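Local coordinates for protein probable mannosyltransferase KTR4 (Saccharomyces cerevisiae, PDB 5A08) that is probably a glycosyltransferase of the GT-A fold, a yeast member of the glycolipid 2-alpha-mannosyltransferase family, at residues B[73-78]-B[417-422]; B[110-115]-B[140-145]; B[277-282]-B[335-340]. One frame throughout, in Å; residues are numbered along the deposited sequence.

Interaction 1 of 3, residues B[73-78]-B[417-422]; sequences KQLYEE and CQATWI
Leu75 and Tyr76 on helix 65-81 pack against Gln418, Ala419 and Ile422 on helix 418-425 in a steep helix-helix crossing, which brings the N-terminal part of the modelled chain against its C-terminal end. Over these short segments the axes come within 8.7 Å at 71°. Such closeness suits a small residue at the crossing: Ala419, whose CA is 5.4 Å from the CA of Tyr76, takes up little room there. Leu75 holds its CG anti to the backbone N (chi1 179°), which sends its branched end toward the partner helix. Its CD2 lies 3.7 Å from Ala419 O and 3.9 Å from Ile422 CG2, so one methyl touches both the helix backbone and a neighbouring side chain. Leu75 and Ile422 run past each other in opposite senses, as branched aliphatic groups can, since their dispersion contacts are not directional. The second helix lies on the GT-A core: Gln418 also touches Phe258 of strand 256-262, and Ile422 touches Trp373 of strand 371-373. Tyr76 crosses Gln418 at about a right angle. Here the aliphatic part of the glutamine does the touching: its CB is 3.7 Å from Tyr76 CD1, while its CG sits at the ring edge, in plane, 3.8 Å from that same CD1. A bend at chi2 (64°) then carries the amide away from helix 65-81. Just before the second helix, the N-cap residue Cys417 is tied by a disulfide to Cys315.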
loop_
_atom_site.group_PDB
_atom_site.type_symbol
_atom_site.label_atom_id
_atom_site.label_comp_id
_atom_site.label_asym_id
_atom_site.label_seq_id
_atom_site.Cartn_x
_atom_site.Cartn_y
_atom_site.Cartn_z
ATOM N N LYS B 73 19.135 8.906 -1.797
ATOM C CA LYS B 73 18.674 9.611 -2.982
ATOM C C LYS B 73 19.378 9.085 -4.182
ATOM O O LYS B 73 18.778 8.974 -5.245
ATOM C CB LYS B 73 18.878 11.115 -2.882
ATOM C CG LYS B 73 17.797 11.810 -2.062
ATOM C CD LYS B 73 17.857 13.331 -2.248
ATOM C CE LYS B 73 18.633 13.994 -1.148
ATOM N NZ LYS B 73 18.299 15.450 -1.022
ATOM N N GLN B 74 20.661 8.771 -4.030
ATOM C CA GLN B 74 21.410 8.324 -5.157
ATOM C C GLN B 74 20.971 6.941 -5.601
ATOM O O GLN B 74 20.867 6.660 -6.823
ATOM C CB GLN B 74 22.896 8.342 -4.844
ATOM C CG GLN B 74 23.748 8.083 -6.057
ATOM C CD GLN B 74 25.200 7.904 -5.670
ATOM O OE1 GLN B 74 25.824 6.870 -5.972
ATOM N NE2 GLN B 74 25.753 8.910 -4.979
ATOM N N LEU B 75 20.721 6.063 -4.633
ATOM C CA LEU B 75 20.287 4.723 -4.980
ATOM C C LEU B 75 18.910 4.781 -5.718
ATOM O O LEU B 75 18.687 4.128 -6.744
ATOM C CB LEU B 75 20.234 3.834 -3.763
ATOM C CG LEU B 75 19.762 2.397 -4.055
ATOM C CD1 LEU B 75 20.584 1.664 -5.145
ATOM C CD2 LEU B 75 19.707 1.598 -2.757
ATOM N N TYR B 76 18.020 5.589 -5.172
ATOM C CA TYR B 76 16.697 5.829 -5.728
ATOM C C TYR B 76 16.795 6.343 -7.194
ATOM O O TYR B 76 16.169 5.815 -8.118
ATOM C CB TYR B 76 15.968 6.825 -4.799
ATOM C CG TYR B 76 14.602 7.202 -5.302
ATOM C CD1 TYR B 76 13.535 6.337 -5.174
ATOM C CD2 TYR B 76 14.386 8.416 -5.950
ATOM C CE1 TYR B 76 12.273 6.661 -5.688
ATOM C CE2 TYR B 76 13.135 8.744 -6.438
ATOM C CZ TYR B 76 12.085 7.860 -6.333
ATOM O OH TYR B 76 10.849 8.178 -6.816
ATOM N N GLU B 77 17.559 7.417 -7.359
ATOM C CA GLU B 77 17.859 7.981 -8.642
ATOM C C GLU B 77 18.400 6.919 -9.628
ATOM O O GLU B 77 17.941 6.863 -10.753
ATOM C CB GLU B 77 18.812 9.158 -8.489
ATOM C CG GLU B 77 19.196 9.811 -9.833
ATOM C CD GLU B 77 20.173 10.964 -9.720
ATOM O OE1 GLU B 77 19.761 12.042 -9.256
ATOM O OE2 GLU B 77 21.355 10.804 -10.092
ATOM N N GLU B 78 19.298 6.017 -9.220
ATOM C CA GLU B 78 19.819 5.006 -10.154
ATOM C C GLU B 78 18.708 4.136 -10.679
ATOM O O GLU B 78 18.666 3.763 -11.884
ATOM C CB GLU B 78 20.896 4.101 -9.526
ATOM C CG GLU B 78 22.212 4.897 -9.334
ATOM C CD GLU B 78 23.218 4.274 -8.333
ATOM O OE1 GLU B 78 23.030 3.080 -7.913
ATOM O OE2 GLU B 78 24.199 5.010 -7.969
ATOM N N CYS B 417 11.169 6.094 1.571
ATOM C CA CYS B 417 11.779 4.902 2.103
ATOM C C CYS B 417 12.127 3.929 0.975
ATOM O O CYS B 417 12.547 2.799 1.226
ATOM C CB CYS B 417 10.869 4.235 3.139
ATOM S SG CYS B 417 11.790 2.975 4.080
ATOM N N GLN B 418 12.000 4.355 -0.260
ATOM C CA GLN B 418 12.206 3.418 -1.354
ATOM C C GLN B 418 13.615 2.851 -1.382
ATOM O O GLN B 418 13.796 1.719 -1.714
ATOM C CB GLN B 418 11.908 4.069 -2.680
ATOM C CG GLN B 418 11.918 3.116 -3.849
ATOM C CD GLN B 418 10.831 2.067 -3.750
ATOM O OE1 GLN B 418 9.650 2.362 -3.477
ATOM N NE2 GLN B 418 11.207 0.868 -3.906
ATOM N N ALA B 419 14.615 3.643 -1.044
ATOM C CA ALA B 419 15.975 3.177 -1.059
ATOM C C ALA B 419 16.206 2.005 -0.114
ATOM O O ALA B 419 16.917 1.051 -0.439
ATOM C CB ALA B 419 16.922 4.333 -0.726
ATOM N N THR B 420 15.581 2.072 1.053
ATOM C CA THR B 420 15.667 0.989 1.972
ATOM C C THR B 420 15.054 -0.228 1.342
ATOM O O THR B 420 15.639 -1.328 1.436
ATOM C CB THR B 420 14.977 1.310 3.300
ATOM O OG1 THR B 420 15.663 2.395 3.918
ATOM C CG2 THR B 420 14.960 0.147 4.201
ATOM N N TRP B 421 13.912 -0.072 0.651
ATOM C CA TRP B 421 13.304 -1.210 0.017
ATOM C C TRP B 421 14.252 -1.810 -1.063
ATOM O O TRP B 421 14.468 -2.998 -1.144
ATOM C CB TRP B 421 11.959 -0.855 -0.555
ATOM C CG TRP B 421 11.299 -2.000 -1.088
ATOM C CD1 TRP B 421 11.298 -2.423 -2.390
ATOM C CD2 TRP B 421 10.491 -2.901 -0.354
ATOM N NE1 TRP B 421 10.523 -3.566 -2.504
ATOM C CE2 TRP B 421 10.041 -3.908 -1.274
ATOM C CE3 TRP B 421 10.139 -2.998 0.997
ATOM C CZ2 TRP B 421 9.282 -4.969 -0.901
ATOM C CZ3 TRP B 421 9.358 -4.085 1.396
ATOM C CH2 TRP B 421 8.919 -5.062 0.428
ATOM N N ILE B 422 14.829 -0.954 -1.884
ATOM C CA ILE B 422 15.746 -1.424 -2.924
ATOM C C ILE B 422 16.932 -2.144 -2.317
ATOM O O ILE B 422 17.286 -3.254 -2.716
ATOM C CB ILE B 422 16.234 -0.281 -3.756
ATOM C CG1 ILE B 422 15.062 0.355 -4.538
ATOM C CG2 ILE B 422 17.281 -0.774 -4.719
ATOM C CD1 ILE B 422 15.367 1.693 -5.178
#

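Interaction 2 of 3, residues B[110-115]-B[140-145]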
loop_
_atom_site.group_PDB
_atom_site.type_symbol
_atom_site.label_atom_id
_atom_site.label_comp_id
_atom_site.label_asym_id
_atom_site.label_seq_id
_atom_site.Cartn_x
_atom_site.Cartn_y
_atom_site.Cartn_z
ATOM N N LEU B 110 -13.145 3.546 -2.174
ATOM C CA LEU B 110 -13.905 3.978 -1.021
ATOM C C LEU B 110 -14.175 5.471 -1.155
ATOM O O LEU B 110 -13.225 6.243 -1.179
ATOM C CB LEU B 110 -13.114 3.736 0.249
ATOM C CG LEU B 110 -13.794 4.244 1.522
ATOM C CD1 LEU B 110 -15.078 3.464 1.834
ATOM C CD2 LEU B 110 -12.811 4.114 2.644
ATOM N N VAL B 111 -15.444 5.872 -1.242
ATOM C CA VAL B 111 -15.796 7.244 -1.547
ATOM C C VAL B 111 -16.982 7.740 -0.746
ATOM O O VAL B 111 -17.777 6.948 -0.209
ATOM C CB VAL B 111 -16.081 7.418 -3.029
ATOM C CG1 VAL B 111 -14.790 7.362 -3.809
ATOM C CG2 VAL B 111 -17.046 6.381 -3.559
ATOM N N ARG B 112 -17.045 9.047 -0.592
ATOM C CA ARG B 112 -18.254 9.760 -0.167
ATOM C C ARG B 112 -18.841 10.341 -1.454
ATOM O O ARG B 112 -18.115 10.497 -2.430
ATOM C CB ARG B 112 -17.913 10.872 0.807
ATOM C CG ARG B 112 -17.540 10.429 2.215
ATOM C CD ARG B 112 -18.793 10.174 3.083
ATOM N NE ARG B 112 -18.523 9.544 4.390
ATOM C CZ ARG B 112 -18.259 10.195 5.534
ATOM N NH1 ARG B 112 -18.231 11.515 5.575
ATOM N NH2 ARG B 112 -17.969 9.517 6.641
ATOM N N ASN B 113 -20.128 10.649 -1.465
ATOM C CA ASN B 113 -20.756 11.263 -2.629
ATOM C C ASN B 113 -20.062 12.531 -3.141
ATOM O O ASN B 113 -20.013 12.775 -4.326
ATOM C CB ASN B 113 -22.296 11.464 -2.430
ATOM C CG ASN B 113 -23.048 10.083 -2.246
ATOM O OD1 ASN B 113 -23.098 9.226 -3.172
ATOM N ND2 ASN B 113 -23.594 9.863 -1.031
ATOM N N SER B 114 -19.546 13.332 -2.240
ATOM C CA SER B 114 -18.892 14.585 -2.597
ATOM C C SER B 114 -17.547 14.340 -3.313
ATOM O O SER B 114 -17.034 15.295 -3.867
ATOM C CB SER B 114 -18.632 15.432 -1.357
ATOM O OG SER B 114 -17.852 14.717 -0.389
ATOM N N ASP B 115 -17.009 13.104 -3.310
ATOM C CA ASP B 115 -15.808 12.760 -4.028
ATOM C C ASP B 115 -16.048 12.542 -5.536
ATOM O O ASP B 115 -15.111 12.240 -6.267
ATOM C CB ASP B 115 -15.195 11.442 -3.533
ATOM C CG ASP B 115 -14.683 11.532 -2.152
ATOM O OD1 ASP B 115 -14.178 12.587 -1.811
ATOM O OD2 ASP B 115 -14.814 10.557 -1.366
ATOM N N PHE B 140 -17.338 0.418 -5.854
ATOM C CA PHE B 140 -17.341 1.599 -5.029
ATOM C C PHE B 140 -17.997 1.244 -3.710
ATOM O O PHE B 140 -19.080 0.667 -3.672
ATOM C CB PHE B 140 -18.167 2.710 -5.700
ATOM C CG PHE B 140 -17.562 3.183 -6.962
ATOM C CD1 PHE B 140 -17.824 2.541 -8.124
ATOM C CD2 PHE B 140 -16.636 4.177 -6.955
ATOM C CE1 PHE B 140 -17.248 2.901 -9.318
ATOM C CE2 PHE B 140 -16.040 4.588 -8.157
ATOM C CZ PHE B 140 -16.347 3.926 -9.349
ATOM N N LEU B 141 -17.390 1.670 -2.622
ATOM C CA LEU B 141 -17.983 1.477 -1.301
ATOM C C LEU B 141 -18.045 2.807 -0.634
ATOM O O LEU B 141 -17.213 3.692 -0.899
ATOM C CB LEU B 141 -17.143 0.500 -0.479
ATOM C CG LEU B 141 -16.941 -0.884 -1.104
ATOM C CD1 LEU B 141 -16.037 -1.723 -0.190
ATOM C CD2 LEU B 141 -18.240 -1.625 -1.301
ATOM N N ASN B 142 -19.018 2.942 0.220
ATOM C CA ASN B 142 -19.296 4.179 0.928
ATOM C C ASN B 142 -19.908 3.839 2.279
ATOM O O ASN B 142 -20.692 2.873 2.396
ATOM C CB ASN B 142 -20.312 4.948 0.129
ATOM C CG ASN B 142 -20.524 6.347 0.612
ATOM O OD1 ASN B 142 -20.031 6.779 1.687
ATOM N ND2 ASN B 142 -21.129 7.137 -0.279
ATOM N N ASP B 143 -19.545 4.607 3.296
ATOM C CA ASP B 143 -20.114 4.387 4.626
ATOM C C ASP B 143 -21.516 4.993 4.691
ATOM O O ASP B 143 -22.296 4.640 5.530
ATOM C CB ASP B 143 -19.215 4.938 5.690
ATOM C CG ASP B 143 -19.067 6.433 5.593
ATOM O OD1 ASP B 143 -18.588 6.956 4.554
ATOM O OD2 ASP B 143 -19.405 7.081 6.583
ATOM N N GLU B 144 -21.850 5.840 3.740
ATOM C CA GLU B 144 -23.192 6.356 3.583
ATOM C C GLU B 144 -23.761 5.756 2.324
ATOM O O GLU B 144 -23.091 5.096 1.565
ATOM C CB GLU B 144 -23.129 7.890 3.468
ATOM C CG GLU B 144 -22.732 8.594 4.784
ATOM C CD GLU B 144 -22.164 10.012 4.609
ATOM O OE1 GLU B 144 -22.187 10.551 3.469
ATOM O OE2 GLU B 144 -21.660 10.577 5.618
ATOM N N GLU B 145 -25.025 5.995 2.122
ATOM C CA GLU B 145 -25.733 5.557 0.969
ATOM C C GLU B 145 -25.270 6.366 -0.226
ATOM O O GLU B 145 -25.093 7.559 -0.131
ATOM C CB GLU B 145 -27.210 5.830 1.191
ATOM C CG GLU B 145 -27.834 5.022 2.323
ATOM C CD GLU B 145 -28.431 3.747 1.808
ATOM O OE1 GLU B 145 -29.155 3.841 0.773
ATOM O OE2 GLU B 145 -28.160 2.682 2.415
HETATM O O HOH W 1 -17.083 6.550 2.401
HETATM O O HOH W 2 -21.598 10.084 0.998
#
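Arg112 grips the carboxylate of Asp143 side-on, using NE and one terminal nitrogen. Arg112 NE donates to the syn lone pair of Asp143 OD1 at 2.6 Å, almost straight at 177° and in the guanidinium plane. The second bond, from Arg112 NH2 to Asp143 OD2 at 2.8 Å, is more bent (133°), consistent with the planes being turned 36° apart. Glu144 approaches from another direction: its OE2 stands 3.3 Å above the guanidinium plane, stacked over one face, where charge alone attracts it. Arginine suits this place because its flat cation can meet one acid at the edge and another over the face. Farther along, Asn113 ND2 donates to Glu145 O at 2.9 Å, with that oxygen in its amide plane. Water 2 joins Asn113 N, Asn142 ND2 and Glu144 OE1, while Asn142 OD1 accepts from Glu144 N in an Asx turn that bends the chain as the strand ends. These loops leave the C-terminal ends of neighbouring parallel strands 105-110 and 138-142, which helix 116-131 connects as a beta-alpha-beta crossover of the Rossmann-like GT-A core. Leu110 and Leu141 form a parallel beta bridge, and Val111 N bonds to Leu141 O at 2.8 Å. Leu110 CD1 lies 4.3 Å from Leu141 CB on the face that helix 203-214 covers. Val111 CG2 meets the edge of the Phe140 ring, 4.1 Å from CD2, with Phe146 touching both side chains.

Interaction 3 of 3, residues B[277-282]-B[335-340]. With CA (calcium ion), chain F; CA (calcium ion), chain G.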
loop_
_atom_site.group_PDB
_atom_site.type_symbol
_atom_site.label_atom_id
_atom_site.label_comp_id
_atom_site.label_asym_id
_atom_site.label_seq_id
_atom_site.Cartn_x
_atom_site.Cartn_y
_atom_site.Cartn_z
ATOM N N MET B 277 5.166 -6.484 17.974
ATOM C CA MET B 277 6.221 -7.363 18.509
ATOM C C MET B 277 5.693 -8.449 19.478
ATOM O O MET B 277 5.985 -9.652 19.336
ATOM C CB MET B 277 7.279 -6.487 19.184
ATOM C CG MET B 277 8.592 -7.190 19.465
ATOM S SD MET B 277 9.462 -7.545 17.911
ATOM C CE MET B 277 9.429 -9.330 18.051
ATOM N N ASP B 278 4.854 -8.056 20.411
ATOM C CA ASP B 278 4.204 -9.018 21.312
ATOM C C ASP B 278 3.304 -10.027 20.600
ATOM O O ASP B 278 3.289 -11.191 20.964
ATOM C CB ASP B 278 3.416 -8.257 22.418
ATOM C CG ASP B 278 4.334 -7.615 23.409
ATOM O OD1 ASP B 278 5.534 -7.911 23.423
ATOM O OD2 ASP B 278 3.917 -6.794 24.210
ATOM N N PHE B 279 2.548 -9.571 19.582
ATOM C CA PHE B 279 1.765 -10.462 18.763
ATOM C C PHE B 279 2.635 -11.526 18.092
ATOM O O PHE B 279 2.311 -12.711 18.094
ATOM C CB PHE B 279 1.021 -9.670 17.678
ATOM C CG PHE B 279 0.252 -10.538 16.738
ATOM C CD1 PHE B 279 -0.959 -11.102 17.120
ATOM C CD2 PHE B 279 0.751 -10.834 15.491
ATOM C CE1 PHE B 279 -1.661 -11.935 16.253
ATOM C CE2 PHE B 279 0.042 -11.656 14.628
ATOM C CZ PHE B 279 -1.163 -12.198 14.997
ATOM N N VAL B 280 3.708 -11.070 17.460
ATOM C CA VAL B 280 4.612 -11.974 16.760
ATOM C C VAL B 280 5.253 -12.981 17.719
ATOM O O VAL B 280 5.405 -14.171 17.402
ATOM C CB VAL B 280 5.666 -11.132 16.064
ATOM C CG1 VAL B 280 6.930 -11.865 15.832
ATOM C CG2 VAL B 280 5.078 -10.596 14.764
ATOM N N GLU B 281 5.663 -12.508 18.899
ATOM C CA GLU B 281 6.214 -13.444 19.944
ATOM C C GLU B 281 5.157 -14.491 20.375
ATOM O O GLU B 281 5.494 -15.610 20.566
ATOM C CB GLU B 281 6.863 -12.702 21.110
ATOM C CG GLU B 281 8.042 -11.799 20.739
ATOM C CD GLU B 281 8.321 -10.683 21.780
ATOM O OE1 GLU B 281 7.396 -10.388 22.541
ATOM O OE2 GLU B 281 9.455 -10.142 21.954
ATOM N N GLU B 282 3.881 -14.169 20.399
ATOM C CA GLU B 282 2.823 -15.184 20.630
ATOM C C GLU B 282 2.535 -16.053 19.405
ATOM O O GLU B 282 1.963 -17.121 19.556
ATOM C CB GLU B 282 1.477 -14.564 20.972
ATOM C CG GLU B 282 1.352 -13.867 22.301
ATOM C CD GLU B 282 -0.038 -13.196 22.419
ATOM O OE1 GLU B 282 -1.022 -13.895 22.126
ATOM O OE2 GLU B 282 -0.164 -11.986 22.759
ATOM N N GLU B 335 -5.657 -12.096 9.418
ATOM C CA GLU B 335 -6.904 -11.944 10.199
ATOM C C GLU B 335 -6.617 -11.939 11.671
ATOM O O GLU B 335 -7.157 -11.085 12.415
ATOM C CB GLU B 335 -7.949 -12.998 9.877
ATOM C CG GLU B 335 -8.382 -12.967 8.429
ATOM C CD GLU B 335 -9.413 -11.864 8.147
ATOM O OE1 GLU B 335 -9.223 -10.721 8.523
ATOM O OE2 GLU B 335 -10.425 -12.155 7.494
ATOM N N LYS B 336 -5.748 -12.822 12.122
ATOM C CA LYS B 336 -5.449 -12.822 13.572
ATOM C C LYS B 336 -4.776 -11.563 14.032
ATOM O O LYS B 336 -5.070 -11.040 15.095
ATOM C CB LYS B 336 -4.592 -14.005 13.948
ATOM C CG LYS B 336 -5.301 -15.333 13.798
ATOM C CD LYS B 336 -6.402 -15.523 14.798
ATOM C CE LYS B 336 -6.984 -16.933 14.682
ATOM N NZ LYS B 336 -8.425 -16.868 15.077
ATOM N N TYR B 337 -3.880 -11.044 13.204
ATOM C CA TYR B 337 -3.216 -9.766 13.513
ATOM C C TYR B 337 -4.247 -8.627 13.625
ATOM O O TYR B 337 -4.196 -7.807 14.573
ATOM C CB TYR B 337 -2.121 -9.521 12.464
ATOM C CG TYR B 337 -1.325 -8.279 12.611
ATOM C CD1 TYR B 337 -0.755 -7.909 13.842
ATOM C CD2 TYR B 337 -1.092 -7.461 11.524
ATOM C CE1 TYR B 337 -0.013 -6.747 13.990
ATOM C CE2 TYR B 337 -0.376 -6.277 11.672
ATOM C CZ TYR B 337 0.169 -5.949 12.895
ATOM O OH TYR B 337 0.875 -4.794 13.021
ATOM N N MET B 338 -5.216 -8.600 12.700
ATOM C CA MET B 338 -6.224 -7.573 12.742
ATOM C C MET B 338 -7.099 -7.657 14.010
ATOM O O MET B 338 -7.418 -6.642 14.656
ATOM C CB MET B 338 -7.155 -7.668 11.549
ATOM C CG MET B 338 -6.548 -7.413 10.196
ATOM S SD MET B 338 -5.699 -5.836 10.059
ATOM C CE MET B 338 -4.029 -6.430 10.307
ATOM N N GLN B 339 -7.477 -8.859 14.377
ATOM C CA GLN B 339 -8.254 -9.058 15.599
ATOM C C GLN B 339 -7.474 -8.588 16.845
ATOM O O GLN B 339 -8.045 -7.972 17.736
ATOM C CB GLN B 339 -8.625 -10.523 15.723
ATOM C CG GLN B 339 -8.891 -11.020 17.169
ATOM C CD GLN B 339 -9.079 -12.544 17.197
ATOM O OE1 GLN B 339 -8.169 -13.325 17.546
ATOM N NE2 GLN B 339 -10.231 -12.970 16.726
ATOM N N TYR B 340 -6.166 -8.844 16.852
ATOM C CA TYR B 340 -5.317 -8.393 17.923
ATOM C C TYR B 340 -5.200 -6.875 17.979
ATOM O O TYR B 340 -5.296 -6.268 19.059
ATOM C CB TYR B 340 -3.973 -9.021 17.760
ATOM C CG TYR B 340 -2.972 -8.634 18.781
ATOM C CD1 TYR B 340 -2.808 -9.361 19.976
ATOM C CD2 TYR B 340 -2.080 -7.618 18.499
ATOM C CE1 TYR B 340 -1.813 -8.993 20.888
ATOM C CE2 TYR B 340 -1.112 -7.244 19.393
ATOM C CZ TYR B 340 -0.969 -7.930 20.563
ATOM O OH TYR B 340 0.041 -7.533 21.381
HETATM CA CA CA F . 7.263 -9.096 24.357
HETATM CA CA CA G . 10.325 -8.881 22.479
HETATM O O HOH W 3 6.377 -10.817 25.130
HETATM O O HOH W 4 7.566 -7.574 26.279
#
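Across segments 277-282 and 335-340, of helices 272-282 and 332-344, the nearest CA atoms are those of Phe279 and Tyr337; the short segments run at 133° to each other with axes 10.9 Å apart. This is alpha-alpha packing within the GT-A glycosyltransferase, and at so wide a spacing large aromatic side chains are well suited to bridge the gap. Phe279, Tyr337 and Tyr340 form the cluster that does so. A chi1 of 177° swings the Phe279 ring away from its own backbone N, and it reaches to both tyrosines and across to the other helix, where its CZ lies 3.5 Å from Tyr337 N. Tyr337 CA makes a CH-pi contact over one face of the phenylalanine ring, and Tyr337 CD1 stands over the same face, offset toward the rim. The Phe279 and Tyr340 side chains slide past each other in opposite directions, their ring planes 50° apart. Phe279 CD1 approaches Tyr340 CG at 3.6 Å, while Phe279 CB sits over the tyrosine ring, 3.9 Å from its centroid. Tyrosine serves here because its ring packs while its hydroxyl finds a polar partner farther back on helix 272-282: Tyr337 OH bonds with Thr276 OG1, and Tyr340 OH with Ser275 O. That last hydroxyl also touches Asp278 CB, at 3.6 Å. Beyond it the carboxylate of Asp278 joins Glu281 OE1 and two waters around a calcium ion, with Asp278 OD1 2.3 Å from the metal.

The three contacts lie far apart, their centres about 36 Å (1 and 2), about 30 Å (1 and 3) and about 31 Å (2 and 3) from one another. Interactions 1 and 2 fall on opposite sides of the chain's centre but share the large mixed sheet: helix 418-425 rests on strands 256-262 and 371-373, whereas interaction 2 joins the ends of strands 105-110 and 138-142. Helix 203-214 touches residues of the segments of both interactions 2 and 3. In sequence, interaction 2 closes before interaction 3 opens, and both fall between the segments of interaction 1, so interaction 1 joins an early helix of the GT-A protein to one near the C-terminus.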